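Local coordinates for flagellar biosynthesis protein FlhA (Bacillus subtilis, PDB 3MIX) that takes part in exporting flagellar proteins through the flagellar type III secretion system, this chain being the cytosolic domain of the membrane protein, at residues 45-57 / 92-106. Sequence-based numbering, arbitrary orientation.
Sequences HIDPIEFEFGYGL and RIRDNIALQPNEYRL
Phe53 lays one face of its ring over the backbone of Asp95, whose CA stands 3.8 Å from the ring centroid in a CH-pi contact, while CG2 of Ile93 meets the ring edge at CE1. Its CG sits between the backbone N and the carbonyl carbon (chi1 52°), which swings the ring over the neighbouring strand 92-95. On the same side of the sheet, Phe51 turns the other way, with CG anti to its backbone N (chi1 -179°); its CZ comes 3.6 Å from CB of Tyr104, and the two ring planes are only 23° apart but displaced, with little of one ring above the other. Aromatic and aliphatic side chains suit this face, which packs against helices, with the Tyr104 hydroxyl satisfied by His177.

The opposite face is charged. Glu52 reaches out on an extended chain and divides its carboxylate: OE2 takes a hydrogen bond of 2.9 Å from Arg94 NH2, part of a salt bridge, and OE1 takes one from Asn96 ND2 while pairing at 3.5 Å with Arg105 NH1. Both hydrogen-bond donors come from above the carboxylate plane. Shortening Glu52 to an alanine removes the carboxylate, which is likely to leave Asn96 ND2 without this acceptor and Arg94 and Arg105, on the two flanking strands, without the countercharge they share. Farther along, Asp47 OD1 pairs with Arg92 NH2 at 3.3 Å, and His45 ND1 donates to Glu50 OE1. Just past the strand, Gly54 suits its place because a side chain there would collide with Gln100 O.

Strand 49-53 thus lies between parallel 92-95 and antiparallel 103-108 in a four-stranded mixed sheet completed by 111-117. Glu28 of helix 24-31 bonds His45, and Glu112 bridges to Arg105; across the sheet, helices 69-84 and 170-189 pack on Phe51.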
loop_
_atom_site.group_PDB
_atom_site.type_symbol
_atom_site.label_atom_id
_atom_site.label_comp_id
_atom_site.label_asym_id
_atom_site.label_seq_id
_atom_site.Cartn_x
_atom_site.Cartn_y
_atom_site.Cartn_z
ATOM N N HIS A 45 -9.796 -20.518 -1.326
ATOM C CA HIS A 45 -9.458 -19.606 -0.245
ATOM C C HIS A 45 -9.754 -18.217 -0.700
ATOM O O HIS A 45 -9.119 -17.727 -1.631
ATOM C CB HIS A 45 -7.970 -19.694 0.098
ATOM C CG HIS A 45 -7.593 -20.967 0.787
ATOM N ND1 HIS A 45 -7.349 -21.036 2.143
ATOM C CD2 HIS A 45 -7.443 -22.225 0.311
ATOM C CE1 HIS A 45 -7.057 -22.281 2.469
ATOM N NE2 HIS A 45 -7.101 -23.022 1.375
ATOM N N ILE A 46 -10.705 -17.560 -0.046
ATOM C CA ILE A 46 -11.058 -16.202 -0.468
ATOM C C ILE A 46 -10.900 -15.173 0.677
ATOM O O ILE A 46 -11.159 -13.988 0.488
ATOM C CB ILE A 46 -12.452 -16.155 -1.196
ATOM C CG1 ILE A 46 -13.533 -16.882 -0.404
ATOM C CG2 ILE A 46 -12.376 -16.816 -2.577
ATOM C CD1 ILE A 46 -14.421 -15.972 0.337
ATOM N N ASP A 47 -10.442 -15.637 1.842
ATOM C CA ASP A 47 -10.230 -14.768 2.991
ATOM C C ASP A 47 -9.243 -13.637 2.668
ATOM O O ASP A 47 -8.215 -13.863 2.052
ATOM C CB ASP A 47 -9.730 -15.564 4.193
ATOM C CG ASP A 47 -10.611 -16.743 4.522
ATOM O OD1 ASP A 47 -10.492 -17.787 3.851
ATOM O OD2 ASP A 47 -11.413 -16.642 5.468
ATOM N N PRO A 48 -9.554 -12.416 3.099
ATOM C CA PRO A 48 -8.645 -11.309 2.779
ATOM C C PRO A 48 -7.233 -11.483 3.330
ATOM O O PRO A 48 -6.276 -11.118 2.642
ATOM C CB PRO A 48 -9.319 -10.064 3.390
ATOM C CG PRO A 48 -10.521 -10.507 4.079
ATOM C CD PRO A 48 -10.656 -12.023 3.998
ATOM N N ILE A 49 -7.094 -12.047 4.538
ATOM C CA ILE A 49 -5.788 -12.216 5.163
ATOM C C ILE A 49 -5.706 -13.539 5.895
ATOM O O ILE A 49 -6.534 -13.829 6.761
ATOM C CB ILE A 49 -5.449 -11.104 6.226
ATOM C CG1 ILE A 49 -5.719 -9.680 5.711
ATOM C CG2 ILE A 49 -3.988 -11.266 6.725
ATOM C CD1 ILE A 49 -5.408 -8.566 6.766
ATOM N N GLU A 50 -4.694 -14.333 5.553
ATOM C CA GLU A 50 -4.512 -15.620 6.166
ATOM C C GLU A 50 -3.100 -15.727 6.689
ATOM O O GLU A 50 -2.139 -15.470 5.957
ATOM C CB GLU A 50 -4.718 -16.762 5.149
ATOM C CG GLU A 50 -6.052 -16.794 4.466
ATOM C CD GLU A 50 -6.066 -17.825 3.342
ATOM O OE1 GLU A 50 -6.172 -19.019 3.659
ATOM O OE2 GLU A 50 -5.949 -17.441 2.152
ATOM N N PHE A 51 -2.986 -16.145 7.942
ATOM C CA PHE A 51 -1.714 -16.449 8.553
ATOM C C PHE A 51 -1.704 -17.937 8.883
ATOM O O PHE A 51 -2.536 -18.419 9.661
ATOM C CB PHE A 51 -1.511 -15.611 9.816
ATOM C CG PHE A 51 -0.201 -15.855 10.505
ATOM C CD1 PHE A 51 0.955 -15.199 10.089
ATOM C CD2 PHE A 51 -0.118 -16.733 11.569
ATOM C CE1 PHE A 51 2.162 -15.419 10.718
ATOM C CE2 PHE A 51 1.103 -16.960 12.207
ATOM C CZ PHE A 51 2.233 -16.303 11.784
ATOM N N GLU A 52 -0.762 -18.641 8.254
ATOM C CA GLU A 52 -0.602 -20.074 8.353
ATOM C C GLU A 52 0.742 -20.439 8.957
ATOM O O GLU A 52 1.766 -19.827 8.641
ATOM C CB GLU A 52 -0.702 -20.702 6.968
ATOM C CG GLU A 52 -2.068 -20.537 6.325
ATOM C CD GLU A 52 -2.195 -21.287 5.011
ATOM O OE1 GLU A 52 -1.225 -21.959 4.589
ATOM O OE2 GLU A 52 -3.281 -21.195 4.386
ATOM N N PHE A 53 0.731 -21.460 9.808
ATOM C CA PHE A 53 1.919 -21.875 10.555
ATOM C C PHE A 53 2.029 -23.400 10.703
ATOM O O PHE A 53 1.027 -24.113 10.691
ATOM C CB PHE A 53 1.920 -21.221 11.938
ATOM C CG PHE A 53 0.643 -21.433 12.705
ATOM C CD1 PHE A 53 -0.481 -20.632 12.456
ATOM C CD2 PHE A 53 0.553 -22.432 13.665
ATOM C CE1 PHE A 53 -1.664 -20.833 13.156
ATOM C CE2 PHE A 53 -0.625 -22.645 14.369
ATOM C CZ PHE A 53 -1.739 -21.838 14.117
ATOM N N GLY A 54 3.260 -23.886 10.846
ATOM C CA GLY A 54 3.510 -25.288 11.169
ATOM C C GLY A 54 3.243 -25.530 12.646
ATOM O O GLY A 54 2.981 -24.582 13.403
ATOM N N TYR A 55 3.328 -26.793 13.062
ATOM C CA TYR A 55 2.902 -27.192 14.403
ATOM C C TYR A 55 3.781 -26.630 15.514
ATOM O O TYR A 55 3.313 -26.444 16.639
ATOM C CB TYR A 55 2.751 -28.715 14.516
ATOM C CG TYR A 55 4.051 -29.506 14.506
ATOM C CD1 TYR A 55 4.850 -29.591 15.651
ATOM C CD2 TYR A 55 4.473 -30.179 13.356
ATOM C CE1 TYR A 55 6.038 -30.309 15.646
ATOM C CE2 TYR A 55 5.661 -30.907 13.343
ATOM C CZ TYR A 55 6.441 -30.969 14.491
ATOM O OH TYR A 55 7.622 -31.694 14.492
ATOM N N GLY A 56 5.044 -26.349 15.195
ATOM C CA GLY A 56 5.954 -25.705 16.140
ATOM C C GLY A 56 5.511 -24.318 16.581
ATOM O O GLY A 56 5.915 -23.843 17.641
ATOM N N LEU A 57 4.674 -23.665 15.775
ATOM C CA LEU A 57 4.246 -22.299 16.075
ATOM C C LEU A 57 2.876 -22.230 16.768
ATOM O O LEU A 57 2.268 -21.165 16.852
ATOM C CB LEU A 57 4.300 -21.419 14.809
ATOM C CG LEU A 57 5.631 -21.389 14.032
ATOM C CD1 LEU A 57 5.623 -20.280 12.992
ATOM C CD2 LEU A 57 6.849 -21.238 14.946
ATOM N N ARG A 92 -7.431 -14.660 9.305
ATOM C CA ARG A 92 -7.713 -16.069 9.431
ATOM C C ARG A 92 -6.431 -16.779 9.873
ATOM O O ARG A 92 -5.370 -16.627 9.266
ATOM C CB ARG A 92 -8.240 -16.618 8.105
ATOM C CG ARG A 92 -9.207 -17.762 8.259
ATOM C CD ARG A 92 -8.564 -19.095 7.943
ATOM N NE ARG A 92 -8.802 -19.505 6.563
ATOM C CZ ARG A 92 -9.555 -20.545 6.196
ATOM N NH1 ARG A 92 -10.156 -21.299 7.111
ATOM N NH2 ARG A 92 -9.714 -20.828 4.906
ATOM N N ILE A 93 -6.539 -17.544 10.947
ATOM C CA ILE A 93 -5.382 -18.215 11.530
ATOM C C ILE A 93 -5.523 -19.760 11.478
ATOM O O ILE A 93 -6.422 -20.325 12.096
ATOM C CB ILE A 93 -5.138 -17.637 12.947
ATOM C CG1 ILE A 93 -4.709 -16.156 12.817
ATOM C CG2 ILE A 93 -4.140 -18.477 13.758
ATOM C CD1 ILE A 93 -4.965 -15.325 14.051
ATOM N N ARG A 94 -4.638 -20.416 10.720
ATOM C CA ARG A 94 -4.665 -21.880 10.513
ATOM C C ARG A 94 -3.310 -22.531 10.739
ATOM O O ARG A 94 -2.311 -22.110 10.147
ATOM C CB ARG A 94 -5.013 -22.228 9.064
ATOM C CG ARG A 94 -6.436 -22.055 8.636
ATOM C CD ARG A 94 -6.804 -23.063 7.531
ATOM N NE ARG A 94 -5.982 -22.937 6.319
ATOM C CZ ARG A 94 -5.360 -23.949 5.708
ATOM N NH1 ARG A 94 -5.456 -25.195 6.179
ATOM N NH2 ARG A 94 -4.644 -23.714 4.615
ATOM N N ASP A 95 -3.271 -23.592 11.541
ATOM C CA ASP A 95 -2.109 -24.483 11.499
ATOM C C ASP A 95 -2.095 -25.183 10.142
ATOM O O ASP A 95 -3.155 -25.507 9.585
ATOM C CB ASP A 95 -2.086 -25.489 12.655
ATOM C CG ASP A 95 -3.400 -26.203 12.838
ATOM O OD1 ASP A 95 -4.292 -25.636 13.507
ATOM O OD2 ASP A 95 -3.537 -27.332 12.318
ATOM N N ASN A 96 -0.898 -25.356 9.591
ATOM C CA ASN A 96 -0.735 -26.042 8.314
ATOM C C ASN A 96 0.392 -27.087 8.355
ATOM O O ASN A 96 1.571 -26.747 8.481
ATOM C CB ASN A 96 -0.546 -25.035 7.170
ATOM C CG ASN A 96 -0.683 -25.675 5.794
ATOM O OD1 ASN A 96 -0.729 -26.900 5.662
ATOM N ND2 ASN A 96 -0.746 -24.845 4.763
ATOM N N ILE A 97 -0.001 -28.358 8.257
ATOM C CA ILE A 97 0.915 -29.510 8.327
ATOM C C ILE A 97 1.897 -29.588 7.143
ATOM O O ILE A 97 2.987 -30.152 7.267
ATOM C CB ILE A 97 0.130 -30.858 8.468
ATOM C CG1 ILE A 97 1.049 -31.969 8.985
ATOM C CG2 ILE A 97 -0.573 -31.243 7.150
ATOM C CD1 ILE A 97 0.366 -33.309 9.206
ATOM N N ALA A 98 1.506 -29.025 6.001
ATOM C CA ALA A 98 2.391 -28.920 4.843
ATOM C C ALA A 98 3.655 -28.086 5.141
ATOM O O ALA A 98 4.701 -28.278 4.508
ATOM C CB ALA A 98 1.636 -28.349 3.656
ATOM N N LEU A 99 3.564 -27.181 6.111
ATOM C CA LEU A 99 4.687 -26.319 6.463
ATOM C C LEU A 99 5.585 -26.967 7.510
ATOM O O LEU A 99 5.149 -27.821 8.291
ATOM C CB LEU A 99 4.204 -24.941 6.958
ATOM C CG LEU A 99 3.294 -24.060 6.094
ATOM C CD1 LEU A 99 2.954 -22.777 6.840
ATOM C CD2 LEU A 99 3.898 -23.751 4.718
ATOM N N GLN A 100 6.843 -26.540 7.518
ATOM C CA GLN A 100 7.817 -27.001 8.493
ATOM C C GLN A 100 7.386 -26.581 9.897
ATOM O O GLN A 100 6.700 -25.573 10.049
ATOM C CB GLN A 100 9.204 -26.439 8.163
ATOM C CG GLN A 100 9.860 -27.063 6.918
ATOM C CD GLN A 100 10.343 -28.497 7.135
ATOM O OE1 GLN A 100 10.875 -28.839 8.193
ATOM N NE2 GLN A 100 10.169 -29.339 6.115
ATOM N N PRO A 101 7.772 -27.363 10.925
ATOM C CA PRO A 101 7.415 -27.056 12.309
ATOM C C PRO A 101 7.486 -25.565 12.646
ATOM O O PRO A 101 6.516 -25.006 13.156
ATOM C CB PRO A 101 8.460 -27.839 13.126
ATOM C CG PRO A 101 9.271 -28.654 12.116
ATOM C CD PRO A 101 8.502 -28.641 10.840
ATOM N N ASN A 102 8.620 -24.937 12.336
ATOM C CA ASN A 102 8.876 -23.545 12.682
ATOM C C ASN A 102 8.391 -22.528 11.636
ATOM O O ASN A 102 8.609 -21.332 11.791
ATOM C CB ASN A 102 10.372 -23.338 12.936
ATOM C CG ASN A 102 10.862 -24.035 14.197
ATOM O OD1 ASN A 102 10.208 -24.001 15.243
ATOM N ND2 ASN A 102 12.029 -24.652 14.105
ATOM N N GLU A 103 7.737 -23.001 10.583
ATOM C CA GLU A 103 7.401 -22.145 9.444
ATOM C C GLU A 103 6.078 -21.396 9.592
ATOM O O GLU A 103 5.073 -21.973 10.013
ATOM C CB GLU A 103 7.367 -22.960 8.152
ATOM C CG GLU A 103 7.958 -22.232 6.966
ATOM C CD GLU A 103 9.467 -22.423 6.862
ATOM O OE1 GLU A 103 10.207 -21.852 7.699
ATOM O OE2 GLU A 103 9.911 -23.145 5.938
ATOM N N TYR A 104 6.088 -20.113 9.241
ATOM C CA TYR A 104 4.847 -19.381 9.062
ATOM C C TYR A 104 4.747 -18.820 7.655
ATOM O O TYR A 104 5.758 -18.623 6.975
ATOM C CB TYR A 104 4.672 -18.274 10.108
ATOM C CG TYR A 104 5.624 -17.111 9.958
ATOM C CD1 TYR A 104 5.338 -16.061 9.078
ATOM C CD2 TYR A 104 6.802 -17.049 10.704
ATOM C CE1 TYR A 104 6.207 -14.987 8.936
ATOM C CE2 TYR A 104 7.679 -15.980 10.572
ATOM C CZ TYR A 104 7.370 -14.946 9.685
ATOM O OH TYR A 104 8.224 -13.882 9.542
ATOM N N ARG A 105 3.515 -18.544 7.250
ATOM C CA ARG A 105 3.200 -18.043 5.925
ATOM C C ARG A 105 2.058 -17.014 6.005
ATOM O O ARG A 105 1.105 -17.200 6.761
ATOM C CB ARG A 105 2.781 -19.224 5.068
ATOM C CG ARG A 105 2.821 -18.999 3.590
ATOM C CD ARG A 105 2.396 -20.277 2.883
ATOM N NE ARG A 105 1.851 -20.007 1.554
ATOM C CZ ARG A 105 0.942 -20.770 0.945
ATOM N NH1 ARG A 105 0.446 -21.845 1.557
ATOM N NH2 ARG A 105 0.511 -20.444 -0.274
ATOM N N LEU A 106 2.166 -15.924 5.246
ATOM C CA LEU A 106 1.109 -14.906 5.179
ATOM C C LEU A 106 0.549 -14.770 3.773
ATOM O O LEU A 106 1.295 -14.642 2.803
ATOM C CB LEU A 106 1.601 -13.537 5.669
ATOM C CG LEU A 106 0.507 -12.456 5.810
ATOM C CD1 LEU A 106 -0.367 -12.673 7.066
ATOM C CD2 LEU A 106 1.105 -11.074 5.818
#